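Local atomic coordinates of Serine/threonine protein phosphatase Stp1 (Streptococcus agalactiae, PDB entry 2PK0), a protein that catalyses the removal of phosphate from serine and threonine residues of phosphorylated proteins, as a magnesium-binding phosphatase of the PP2C family. Residues Gly189-Val194 / Leu242-Ser247; Glu7-Thr12 / Thr217-Asn222; Ile126-Gln131 / His184-Gly189; Ala32-Ile37 / Ala110-Asn115. All blocks are in the same frame, centred on the assembly; numbering follows the deposited sequence.

Contact 1: residues Gly189-Val194 / Leu242-Ser247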
loop_
_atom_site.group_PDB
_atom_site.type_symbol
_atom_site.label_atom_id
_atom_site.label_comp_id
_atom_site.label_asym_id
_atom_site.label_seq_id
_atom_site.Cartn_x
_atom_site.Cartn_y
_atom_site.Cartn_z
ATOM N N GLY A 189 9.493 14.029 12.683
ATOM C CA GLY A 189 8.161 14.621 12.595
ATOM C C GLY A 189 7.317 14.198 11.400
ATOM O O GLY A 189 6.130 14.541 11.335
ATOM N N ASP A 190 7.925 13.462 10.460
ATOM C CA ASP A 190 7.230 12.959 9.265
ATOM C C ASP A 190 6.191 11.906 9.619
ATOM O O ASP A 190 6.249 11.290 10.686
ATOM C CB ASP A 190 8.218 12.316 8.282
ATOM C CG ASP A 190 8.995 13.329 7.452
ATOM O OD1 ASP A 190 8.668 14.528 7.481
ATOM O OD2 ASP A 190 9.936 12.920 6.745
ATOM N N TYR A 191 5.235 11.713 8.722
ATOM C CA TYR A 191 4.317 10.587 8.794
ATOM C C TYR A 191 4.390 9.898 7.448
ATOM O O TYR A 191 4.091 10.518 6.422
ATOM C CB TYR A 191 2.869 11.035 9.015
ATOM C CG TYR A 191 2.572 11.726 10.339
ATOM C CD1 TYR A 191 2.155 11.003 11.443
ATOM C CD2 TYR A 191 2.688 13.103 10.469
ATOM C CE1 TYR A 191 1.883 11.617 12.638
ATOM C CE2 TYR A 191 2.413 13.736 11.668
ATOM C CZ TYR A 191 2.019 12.985 12.752
ATOM O OH TYR A 191 1.750 13.609 13.949
ATOM N N LEU A 192 4.812 8.639 7.435
ATOM C CA LEU A 192 4.628 7.810 6.259
ATOM C C LEU A 192 3.179 7.387 6.286
ATOM O O LEU A 192 2.676 6.963 7.340
ATOM C CB LEU A 192 5.509 6.555 6.304
ATOM C CG LEU A 192 5.536 5.733 5.005
ATOM C CD1 LEU A 192 6.083 6.561 3.845
ATOM C CD2 LEU A 192 6.340 4.480 5.192
ATOM N N VAL A 193 2.497 7.503 5.143
ATOM C CA VAL A 193 1.116 7.094 5.048
ATOM C C VAL A 193 0.960 6.048 3.947
ATOM O O VAL A 193 1.043 6.350 2.767
ATOM C CB VAL A 193 0.190 8.291 4.767
ATOM C CG1 VAL A 193 -1.300 7.856 4.782
ATOM C CG2 VAL A 193 0.422 9.405 5.771
ATOM N N VAL A 194 0.745 4.805 4.338
ATOM C CA VAL A 194 0.535 3.752 3.365
ATOM C C VAL A 194 -0.950 3.388 3.371
ATOM O O VAL A 194 -1.499 3.045 4.415
ATOM C CB VAL A 194 1.398 2.510 3.703
ATOM C CG1 VAL A 194 1.259 1.467 2.620
ATOM C CG2 VAL A 194 2.865 2.893 3.872
ATOM N N LEU A 242 0.310 3.752 9.231
ATOM C CA LEU A 242 0.946 5.034 9.517
ATOM C C LEU A 242 2.225 4.791 10.267
ATOM O O LEU A 242 2.243 3.974 11.184
ATOM C CB LEU A 242 0.056 5.919 10.373
ATOM C CG LEU A 242 -1.228 6.484 9.787
ATOM C CD1 LEU A 242 -2.053 7.018 10.935
ATOM C CD2 LEU A 242 -0.930 7.579 8.791
ATOM N N VAL A 243 3.293 5.483 9.856
ATOM C CA VAL A 243 4.555 5.480 10.578
ATOM C C VAL A 243 4.914 6.925 10.973
ATOM O O VAL A 243 5.033 7.782 10.116
ATOM C CB VAL A 243 5.711 4.898 9.735
ATOM C CG1 VAL A 243 6.953 4.675 10.602
ATOM C CG2 VAL A 243 5.295 3.605 9.033
ATOM N N TYR A 244 5.080 7.185 12.268
ATOM C CA TYR A 244 5.496 8.499 12.762
ATOM C C TYR A 244 6.966 8.474 13.201
ATOM O O TYR A 244 7.393 7.555 13.898
ATOM C CB TYR A 244 4.601 8.933 13.930
ATOM C CG TYR A 244 5.076 10.196 14.620
ATOM C CD1 TYR A 244 5.078 11.422 13.949
ATOM C CD2 TYR A 244 5.512 10.172 15.940
ATOM C CE1 TYR A 244 5.504 12.573 14.565
ATOM C CE2 TYR A 244 5.954 11.316 16.557
ATOM C CZ TYR A 244 5.945 12.510 15.863
ATOM O OH TYR A 244 6.381 13.652 16.475
ATOM N N VAL A 245 7.735 9.486 12.805
ATOM C CA VAL A 245 9.180 9.502 13.088
ATOM C C VAL A 245 9.470 10.369 14.296
ATOM O O VAL A 245 9.409 11.599 14.213
ATOM C CB VAL A 245 9.974 10.019 11.885
ATOM C CG1 VAL A 245 11.442 9.923 12.132
ATOM C CG2 VAL A 245 9.616 9.225 10.653
ATOM N N GLU A 246 9.790 9.724 15.414
ATOM C CA GLU A 246 9.865 10.406 16.711
ATOM C C GLU A 246 11.043 11.356 16.846
ATOM O O GLU A 246 12.091 11.148 16.240
ATOM C CB GLU A 246 9.848 9.402 17.875
ATOM C CG GLU A 246 8.513 8.675 18.035
ATOM C CD GLU A 246 8.445 7.765 19.263
ATOM O OE1 GLU A 246 9.367 6.946 19.474
ATOM O OE2 GLU A 246 7.444 7.860 20.011
ATOM N N SER A 247 10.828 12.409 17.640
ATOM C CA SER A 247 11.818 13.461 17.879
ATOM C C SER A 247 12.477 13.287 19.245
ATOM O O SER A 247 13.308 12.399 19.441
ATOM C CB SER A 247 11.160 14.842 17.800
ATOM O OG SER A 247 10.224 14.914 16.736
#
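Tyr-191 to Val-193 and Leu-242 to Tyr-244 pair as antiparallel neighbours, their axes 4.6 Å apart at 171°, with the hydrogen-bonded pair Leu-192/Val-243 flanked by two non-hydrogen-bonded ones. Leu-192 N gives to Val-243 O (2.8 Å), and Val-243 N returns a bond to Leu-192 O (3.0 Å). Farther on the ladder turns irregular: Val-245 N bonds Asp-190 O, but Val-245 O accepts a hydrogen bond from Gly-189 N (2.9 Å), where the chain has a positive phi suited to glycine. Tyr-191 and Tyr-244 project from the same face. Tyr-244 extends its ring anti to the backbone N (chi1 172°), whereas Tyr-191 sets its ring beside its own N, and the two rings meet at a slant. Tyr-244 CD1 lies over the rim of the Tyr-191 ring, 3.5 Å from CE1 of Tyr-191, with the planes 35° apart. On this face too, Leu-242 CD2 rests against Val-193 CG2 (3.8 Å). On the other face Leu-192 CB and Val-243 CB lie side by side at 3.8 Å. The pairing is central in its sheet: strand 125-130 adjoins 191-195, and strand 6-13 adjoins 238-245. Helices 205-212 and 218-231 cover the tyrosine face, while Leu-192 and Val-243 pack on strand 103-112 of the second sheet.

Contact 2: residues Glu7-Thr12 / Thr217-Asn222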
loop_
_atom_site.group_PDB
_atom_site.type_symbol
_atom_site.label_atom_id
_atom_site.label_comp_id
_atom_site.label_asym_id
_atom_site.label_seq_id
_atom_site.Cartn_x
_atom_site.Cartn_y
_atom_site.Cartn_z
ATOM N N GLU A 7 7.142 4.932 15.399
ATOM C CA GLU A 7 5.924 4.286 15.857
ATOM C C GLU A 7 5.108 3.866 14.650
ATOM O O GLU A 7 4.868 4.681 13.748
ATOM C CB GLU A 7 5.104 5.210 16.768
ATOM C CG GLU A 7 4.011 4.477 17.496
ATOM C CD GLU A 7 2.985 5.386 18.176
ATOM O OE1 GLU A 7 3.175 6.630 18.183
ATOM O OE2 GLU A 7 1.968 4.835 18.701
ATOM N N ILE A 8 4.686 2.599 14.627
ATOM C CA ILE A 8 3.861 2.091 13.529
ATOM C C ILE A 8 2.411 1.846 13.981
ATOM O O ILE A 8 2.182 1.256 15.035
ATOM C CB ILE A 8 4.444 0.772 12.983
ATOM C CG1 ILE A 8 5.870 0.972 12.469
ATOM C CG2 ILE A 8 3.566 0.171 11.874
ATOM C CD1 ILE A 8 6.529 -0.372 11.983
ATOM N N SER A 9 1.436 2.280 13.185
ATOM C CA SER A 9 0.028 1.998 13.474
ATOM C C SER A 9 -0.694 1.367 12.267
ATOM O O SER A 9 -0.703 1.948 11.179
ATOM C CB SER A 9 -0.674 3.290 13.872
ATOM O OG SER A 9 -1.996 3.068 14.314
ATOM N N LEU A 10 -1.309 0.194 12.470
ATOM C CA LEU A 10 -2.039 -0.501 11.403
ATOM C C LEU A 10 -3.537 -0.491 11.686
ATOM O O LEU A 10 -3.944 -0.680 12.819
ATOM C CB LEU A 10 -1.567 -1.953 11.288
ATOM C CG LEU A 10 -0.085 -2.300 11.064
ATOM C CD1 LEU A 10 0.041 -3.770 10.895
ATOM C CD2 LEU A 10 0.527 -1.628 9.859
ATOM N N LEU A 11 -4.362 -0.264 10.668
ATOM C CA LEU A 11 -5.812 -0.348 10.835
ATOM C C LEU A 11 -6.471 -0.757 9.534
ATOM O O LEU A 11 -6.105 -0.261 8.456
ATOM C CB LEU A 11 -6.428 0.992 11.310
ATOM C CG LEU A 11 -7.930 0.973 11.718
ATOM C CD1 LEU A 11 -8.202 -0.034 12.850
ATOM C CD2 LEU A 11 -8.471 2.326 12.110
ATOM N N THR A 12 -7.447 -1.654 9.628
ATOM C CA THR A 12 -8.303 -1.927 8.484
ATOM C C THR A 12 -9.773 -1.769 8.854
ATOM O O THR A 12 -10.156 -2.002 9.999
ATOM C CB THR A 12 -8.052 -3.323 7.841
ATOM O OG1 THR A 12 -8.834 -3.419 6.648
ATOM C CG2 THR A 12 -8.448 -4.462 8.779
ATOM N N THR A 217 -2.905 10.459 19.758
ATOM C CA THR A 217 -2.020 9.331 19.483
ATOM C C THR A 217 -2.166 8.904 18.032
ATOM O O THR A 217 -3.154 9.257 17.370
ATOM C CB THR A 217 -2.373 8.110 20.286
ATOM O OG1 THR A 217 -3.701 7.734 19.936
ATOM C CG2 THR A 217 -2.271 8.361 21.786
ATOM N N LEU A 218 -1.181 8.142 17.552
ATOM C CA LEU A 218 -1.156 7.665 16.179
ATOM C C LEU A 218 -2.356 6.753 15.912
ATOM O O LEU A 218 -3.088 6.945 14.933
ATOM C CB LEU A 218 0.143 6.917 15.907
ATOM C CG LEU A 218 0.508 6.891 14.429
ATOM C CD1 LEU A 218 0.669 8.332 13.911
ATOM C CD2 LEU A 218 1.759 6.031 14.176
ATOM N N ASP A 219 -2.555 5.796 16.820
ATOM C CA ASP A 219 -3.722 4.925 16.833
ATOM C C ASP A 219 -5.075 5.680 16.777
ATOM O O ASP A 219 -5.979 5.250 16.041
ATOM C CB ASP A 219 -3.680 3.968 18.043
ATOM C CG ASP A 219 -2.748 2.754 17.838
ATOM O OD1 ASP A 219 -2.148 2.593 16.761
ATOM O OD2 ASP A 219 -2.612 1.939 18.772
ATOM N N ASP A 220 -5.217 6.789 17.525
ATOM C CA ASP A 220 -6.451 7.607 17.457
ATOM C C ASP A 220 -6.581 8.316 16.107
ATOM O O ASP A 220 -7.696 8.487 15.596
ATOM C CB ASP A 220 -6.536 8.671 18.565
ATOM C CG ASP A 220 -6.990 8.114 19.922
ATOM O OD1 ASP A 220 -7.229 6.894 20.037
ATOM O OD2 ASP A 220 -7.098 8.918 20.886
ATOM N N LYS A 221 -5.447 8.743 15.552
ATOM C CA LYS A 221 -5.425 9.422 14.263
ATOM C C LYS A 221 -5.831 8.482 13.131
ATOM O O LYS A 221 -6.562 8.881 12.221
ATOM C CB LYS A 221 -4.042 10.016 13.982
ATOM C CG LYS A 221 -3.745 11.335 14.695
ATOM C CD LYS A 221 -2.243 11.482 14.929
ATOM C CE LYS A 221 -1.874 12.868 15.419
ATOM N NZ LYS A 221 -0.410 13.088 15.279
ATOM N N ASN A 222 -5.375 7.232 13.209
ATOM C CA ASN A 222 -5.705 6.229 12.218
ATOM C C ASN A 222 -7.192 5.926 12.272
ATOM O O ASN A 222 -7.826 5.761 11.234
ATOM C CB ASN A 222 -4.892 4.962 12.470
ATOM C CG ASN A 222 -4.446 4.267 11.179
ATOM O OD1 ASN A 222 -5.047 4.435 10.113
ATOM N ND2 ASN A 222 -3.384 3.470 11.286
HETATM O O HOH W 1 -0.613 5.468 19.229
#
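Strand residues Glu-7, Ser-9 and Leu-11 lie against the first turn of the helix that begins at Leu-218, the two axes running 8.2 Å apart and inclined by 29°. This is the helix-on-sheet layer of the PP2C alpha-beta-beta-alpha sandwich, with the helix lying over an outermost strand of its sheet. Leu-218 fills the side toward Glu-7 and Ser-9: Leu-218 CD2 sits between Glu-7 O and Ser-9 CB (3.7 Å from the latter). The extended Glu-7 side chain runs antiparallel alongside Leu-218 and brings Glu-7 OE1 within 3.8 Å of Leu-218 CB. Glu-7 OE2 accepts from a water 2.7 Å away, and that water in turn accepts from Asp-219 N in the first turn. The amino end of the helix may favour the negative charge of Glu-7, while the nearby Asp-219 carboxylate would work against it. Thr-217 caps the same end, its OG1 accepting from Asp-220 N. Ser-9 turns OG anti to its own N (chi1 -173°), which directs the hydroxyl at the helix, where it donates to Asp-219 OD1; the very short modelled length of that bond is doubtful. Leu-11 CB packs on the amide carbon CG of Asn-222 at 3.8 Å. From the same amide, Asn-222 ND2 gives Ser-9 OG a weak but nearly straight hydrogen bond, 3.4 Å long with 176° at the hydrogen.

Contact 3: residues Ile126-Gln131 / His184-Gly189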
loop_
_atom_site.group_PDB
_atom_site.type_symbol
_atom_site.label_atom_id
_atom_site.label_comp_id
_atom_site.label_asym_id
_atom_site.label_seq_id
_atom_site.Cartn_x
_atom_site.Cartn_y
_atom_site.Cartn_z
ATOM N N ILE A 126 1.392 5.432 -1.307
ATOM C CA ILE A 126 2.342 5.766 -0.261
ATOM C C ILE A 126 2.620 7.258 -0.327
ATOM O O ILE A 126 2.919 7.797 -1.408
ATOM C CB ILE A 126 3.666 5.041 -0.448
ATOM C CG1 ILE A 126 3.460 3.530 -0.421
ATOM C CG2 ILE A 126 4.664 5.454 0.614
ATOM C CD1 ILE A 126 4.688 2.789 -0.828
ATOM N N GLY A 127 2.510 7.926 0.820
ATOM C CA GLY A 127 2.834 9.333 0.891
ATOM C C GLY A 127 3.599 9.728 2.135
ATOM O O GLY A 127 3.656 8.985 3.104
ATOM N N ILE A 128 4.195 10.906 2.107
ATOM C CA ILE A 128 4.818 11.452 3.295
ATOM C C ILE A 128 4.108 12.737 3.641
ATOM O O ILE A 128 3.831 13.554 2.769
ATOM C CB ILE A 128 6.335 11.731 3.097
ATOM C CG1 ILE A 128 7.121 10.427 3.041
ATOM C CG2 ILE A 128 6.901 12.607 4.224
ATOM C CD1 ILE A 128 8.479 10.613 2.479
ATOM N N VAL A 129 3.777 12.892 4.913
ATOM C CA VAL A 129 3.281 14.165 5.414
ATOM C C VAL A 129 4.373 14.893 6.207
ATOM O O VAL A 129 4.856 14.388 7.220
ATOM C CB VAL A 129 2.006 13.954 6.239
ATOM C CG1 VAL A 129 1.561 15.255 6.920
ATOM C CG2 VAL A 129 0.915 13.378 5.337
ATOM N N ARG A 130 4.777 16.061 5.719
ATOM C CA ARG A 130 5.828 16.891 6.357
ATOM C C ARG A 130 5.345 18.326 6.454
ATOM O O ARG A 130 4.824 18.867 5.469
ATOM C CB ARG A 130 7.113 16.855 5.524
ATOM C CG ARG A 130 8.309 17.628 6.065
ATOM C CD ARG A 130 9.564 17.305 5.243
ATOM N NE ARG A 130 9.816 15.864 5.248
ATOM C CZ ARG A 130 10.385 15.169 4.260
ATOM N NH1 ARG A 130 10.777 15.770 3.142
ATOM N NH2 ARG A 130 10.539 13.855 4.390
ATOM N N GLN A 131 5.521 18.936 7.625
ATOM C CA GLN A 131 5.142 20.336 7.857
ATOM C C GLN A 131 3.752 20.655 7.299
ATOM O O GLN A 131 3.578 21.610 6.549
ATOM C CB GLN A 131 6.189 21.297 7.270
ATOM C CG GLN A 131 7.609 21.152 7.830
ATOM C CD GLN A 131 7.758 21.686 9.253
ATOM O OE1 GLN A 131 7.432 22.843 9.531
ATOM N NE2 GLN A 131 8.256 20.843 10.159
ATOM N N HIS A 184 13.589 6.513 0.058
ATOM C CA HIS A 184 13.386 7.867 0.571
ATOM C C HIS A 184 13.857 8.025 1.993
ATOM O O HIS A 184 13.857 7.075 2.767
ATOM C CB HIS A 184 11.911 8.240 0.516
ATOM C CG HIS A 184 11.373 8.338 -0.874
ATOM N ND1 HIS A 184 11.344 9.525 -1.577
ATOM C CD2 HIS A 184 10.872 7.392 -1.704
ATOM C CE1 HIS A 184 10.839 9.306 -2.779
ATOM N NE2 HIS A 184 10.549 8.020 -2.881
ATOM N N LEU A 185 14.232 9.250 2.341
ATOM C CA LEU A 185 14.648 9.589 3.691
ATOM C C LEU A 185 13.459 10.098 4.491
ATOM O O LEU A 185 12.701 10.938 4.021
ATOM C CB LEU A 185 15.715 10.673 3.614
ATOM C CG LEU A 185 16.387 11.117 4.917
ATOM C CD1 LEU A 185 17.026 9.942 5.625
ATOM C CD2 LEU A 185 17.421 12.178 4.610
ATOM N N LEU A 186 13.285 9.590 5.703
ATOM C CA LEU A 186 12.257 10.130 6.593
ATOM C C LEU A 186 12.877 11.106 7.594
ATOM O O LEU A 186 13.859 10.777 8.263
ATOM C CB LEU A 186 11.526 9.000 7.335
ATOM C CG LEU A 186 10.147 8.506 6.851
ATOM C CD1 LEU A 186 9.996 8.507 5.331
ATOM C CD2 LEU A 186 9.826 7.124 7.431
ATOM N N GLU A 187 12.311 12.306 7.686
ATOM C CA GLU A 187 12.775 13.326 8.630
ATOM C C GLU A 187 12.006 13.259 9.950
ATOM O O GLU A 187 10.944 12.653 10.019
ATOM C CB GLU A 187 12.648 14.714 8.000
ATOM C CG GLU A 187 13.918 15.168 7.286
ATOM C CD GLU A 187 13.656 16.016 6.062
ATOM O OE1 GLU A 187 13.158 17.160 6.203
ATOM O OE2 GLU A 187 13.960 15.523 4.955
ATOM N N GLU A 188 12.552 13.871 10.996
ATOM C CA GLU A 188 11.887 13.916 12.298
ATOM C C GLU A 188 10.558 14.653 12.200
ATOM O O GLU A 188 10.497 15.751 11.667
ATOM C CB GLU A 188 12.789 14.591 13.337
ATOM C CG GLU A 188 13.737 13.628 14.044
ATOM C CD GLU A 188 14.801 14.331 14.892
ATOM O OE1 GLU A 188 14.678 15.553 15.137
ATOM O OE2 GLU A 188 15.766 13.655 15.315
ATOM N N GLY A 189 9.493 14.029 12.683
ATOM C CA GLY A 189 8.161 14.621 12.595
ATOM C C GLY A 189 7.317 14.198 11.400
ATOM O O GLY A 189 6.130 14.541 11.335
HETATM O O HOH W 2 4.794 15.941 9.513
#
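Arg-130 and Glu-187 meet flat on flat: the guanidinium and carboxylate planes are 23° apart, and Glu-187 OE2 stands over the centre of the guanidinium group, 3.7 Å from Arg-130 CZ. The salt bridge from Arg-130 NH1 to Glu-187 OE2 is long and rests on charge alone, since the oxygen lies well out of the plane in which the N-H groups point. Leu-185 O approaches the same guanidinium at its edge, 3.6 Å from Arg-130 NH2. Deeper in, Leu-186 CD1 touches Ile-128 CD1 at 3.9 Å, the two side chains crossing at a slant. The backbones are joined through a water that donates to both Val-129 O (2.8 Å) and Gly-189 O (2.7 Å).

The stronger hold on the arginine comes from Asp-190, directly after Gly-189, whose OD2 makes a salt bridge with Arg-130 NH2. The Arg-130 chain runs out extended and then bends at chi3 (-57°), bringing its flat end back across Glu-187. Asp-190 OD2 also accepts from Glu-187 N, and so ties the turn of chain to the arginine that Glu-187 covers. Around this, Leu-186 packs on Ile-116 of strand 115-121, and Ile-128 on Leu-192 of strand 191-195. Strand 180-185 closes one edge of one sheet, and the chain after it passes over to strand 191-195 beside 125-130 in the other: a connection between the two sheets of the PP2C beta sandwich.

Contact 4: residues Ala32-Ile37 / Ala110-Asn115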
loop_
_atom_site.group_PDB
_atom_site.type_symbol
_atom_site.label_atom_id
_atom_site.label_comp_id
_atom_site.label_asym_id
_atom_site.label_seq_id
_atom_site.Cartn_x
_atom_site.Cartn_y
_atom_site.Cartn_z
ATOM N N ALA A 32 17.536 -9.361 11.539
ATOM C CA ALA A 32 18.406 -8.239 11.829
ATOM C C ALA A 32 17.627 -7.031 12.396
ATOM O O ALA A 32 18.177 -5.962 12.565
ATOM C CB ALA A 32 19.199 -7.865 10.602
ATOM N N GLY A 33 16.350 -7.215 12.701
ATOM C CA GLY A 33 15.564 -6.166 13.314
ATOM C C GLY A 33 14.863 -5.251 12.325
ATOM O O GLY A 33 14.235 -4.273 12.725
ATOM N N VAL A 34 14.948 -5.554 11.036
ATOM C CA VAL A 34 14.392 -4.649 10.035
ATOM C C VAL A 34 12.895 -4.865 9.868
ATOM O O VAL A 34 12.492 -5.942 9.426
ATOM C CB VAL A 34 15.100 -4.809 8.672
ATOM C CG1 VAL A 34 14.663 -3.720 7.711
ATOM C CG2 VAL A 34 16.596 -4.783 8.877
ATOM N N PRO A 35 12.072 -3.840 10.196
ATOM C CA PRO A 35 10.633 -3.975 10.068
ATOM C C PRO A 35 10.190 -3.934 8.615
ATOM O O PRO A 35 10.809 -3.244 7.810
ATOM C CB PRO A 35 10.068 -2.745 10.801
ATOM C CG PRO A 35 11.195 -1.875 11.125
ATOM C CD PRO A 35 12.472 -2.493 10.641
ATOM N N LEU A 36 9.124 -4.669 8.294
ATOM C CA LEU A 36 8.507 -4.608 6.989
ATOM C C LEU A 36 6.998 -4.524 7.161
ATOM O O LEU A 36 6.418 -5.237 7.968
ATOM C CB LEU A 36 8.878 -5.850 6.181
ATOM C CG LEU A 36 8.310 -5.999 4.770
ATOM C CD1 LEU A 36 9.115 -5.211 3.740
ATOM C CD2 LEU A 36 8.277 -7.448 4.399
ATOM N N ILE A 37 6.368 -3.648 6.391
ATOM C CA ILE A 37 4.934 -3.440 6.435
ATOM C C ILE A 37 4.429 -3.790 5.066
ATOM O O ILE A 37 4.959 -3.304 4.069
ATOM C CB ILE A 37 4.617 -1.976 6.676
ATOM C CG1 ILE A 37 5.045 -1.563 8.082
ATOM C CG2 ILE A 37 3.146 -1.703 6.465
ATOM C CD1 ILE A 37 5.178 -0.096 8.238
ATOM N N ALA A 110 9.971 -1.440 3.769
ATOM C CA ALA A 110 10.927 -1.815 4.800
ATOM C C ALA A 110 11.642 -0.565 5.301
ATOM O O ALA A 110 11.943 0.336 4.503
ATOM C CB ALA A 110 11.920 -2.781 4.262
ATOM N N ILE A 111 11.915 -0.510 6.608
ATOM C CA ILE A 111 12.533 0.667 7.205
ATOM C C ILE A 111 13.936 0.333 7.666
ATOM O O ILE A 111 14.108 -0.402 8.631
ATOM C CB ILE A 111 11.768 1.175 8.438
ATOM C CG1 ILE A 111 10.304 1.446 8.126
ATOM C CG2 ILE A 111 12.396 2.441 8.961
ATOM C CD1 ILE A 111 9.480 1.695 9.392
ATOM N N VAL A 112 14.932 0.889 6.982
ATOM C CA VAL A 112 16.333 0.705 7.334
ATOM C C VAL A 112 16.901 2.015 7.892
ATOM O O VAL A 112 17.073 2.990 7.149
ATOM C CB VAL A 112 17.146 0.303 6.103
ATOM C CG1 VAL A 112 18.587 -0.002 6.488
ATOM C CG2 VAL A 112 16.510 -0.868 5.448
ATOM N N GLY A 113 17.193 2.032 9.189
ATOM C CA GLY A 113 17.539 3.274 9.870
ATOM C C GLY A 113 16.409 4.275 9.767
ATOM O O GLY A 113 15.308 4.020 10.252
ATOM N N ASP A 114 16.669 5.403 9.112
ATOM C CA ASP A 114 15.605 6.371 8.805
ATOM C C ASP A 114 15.283 6.467 7.303
ATOM O O ASP A 114 14.634 7.418 6.846
ATOM C CB ASP A 114 15.920 7.756 9.369
ATOM C CG ASP A 114 17.294 8.258 8.985
ATOM O OD1 ASP A 114 17.981 7.635 8.153
ATOM O OD2 ASP A 114 17.694 9.299 9.525
ATOM N N ASN A 115 15.752 5.477 6.552
ATOM C CA ASN A 115 15.381 5.327 5.158
ATOM C C ASN A 115 14.277 4.284 5.009
ATOM O O ASN A 115 14.197 3.324 5.776
ATOM C CB ASN A 115 16.599 4.919 4.310
ATOM C CG ASN A 115 17.571 6.056 4.096
ATOM O OD1 ASN A 115 17.388 6.889 3.197
ATOM N ND2 ASN A 115 18.619 6.096 4.905
#
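Leu-36 and Ala-110 face each other as an antiparallel non-hydrogen-bonded pair in one sheet of the PP2C beta sandwich, where the start of strand 35-43 meets the end of strand 103-112. The tight part of the contact is Val-34, Pro-35 and Leu-36 on Ala-110 and Ile-111. Ile-111 N donates to Pro-35 O at 3.2 Å, and the same oxygen receives a CA-H contact from Ala-110. Leu-36 holds CG anti to its backbone N (chi1 179°), and its CD1 comes to rest on Ala-110 CB, with Leu-36 CD1 and Ala-110 CB 3.7 Å apart. Val-34 CG1 lies 3.5 Å from Ile-111 O. Trp-64 of helix 48-64 touches both Leu-36 and Ala-110, with helix 72-96 also packing on this face. Ile-111 turns instead to the second sheet, where it meets Val-243.

On the looser side the side chains of Val-34 and Val-112 cross obliquely, CG1 of Val-34 standing 4.1 Å from CG2 of Val-112. Beyond them the segments part: Ala-32 and Gly-33 run out into solvent, while residues 112-115 fold away as a type II' turn that joins strand 103-112 to strand 115-121. Val-34 N bonds Asn-30 OD1, and Val-34 O bonds Trp-64 NE1. Within the tight part the Pro-35 ring crosses Ile-111 at about a right angle, with Pro-35 CG 4.1 Å from Ile-111 CB and Pro-35 CD 3.3 Å from Ile-111 O.

Overall arrangement
Contacts 1 and 4 are the buried pair, each joining two neighbouring strands within one of the two sheets; their hydrocarbon sides meet between the sheets, where Val-243 touches Ile-37 and Ile-111. Contacts 2 and 3 are only partly buried and more polar, relying on hydroxyl, carboxylate, amide and guanidinium groups and on bridging waters. Contact 2 adds the outer helix layer to the sheet of contact 1 and is linked to it by backbone bonds between strands 6-13 and 238-245. Contact 3 shares Gly-189 with contact 1 and reaches contact 4 through Leu-186 N and Asp-114 O, 2.8 Å apart, so it spans both sheets.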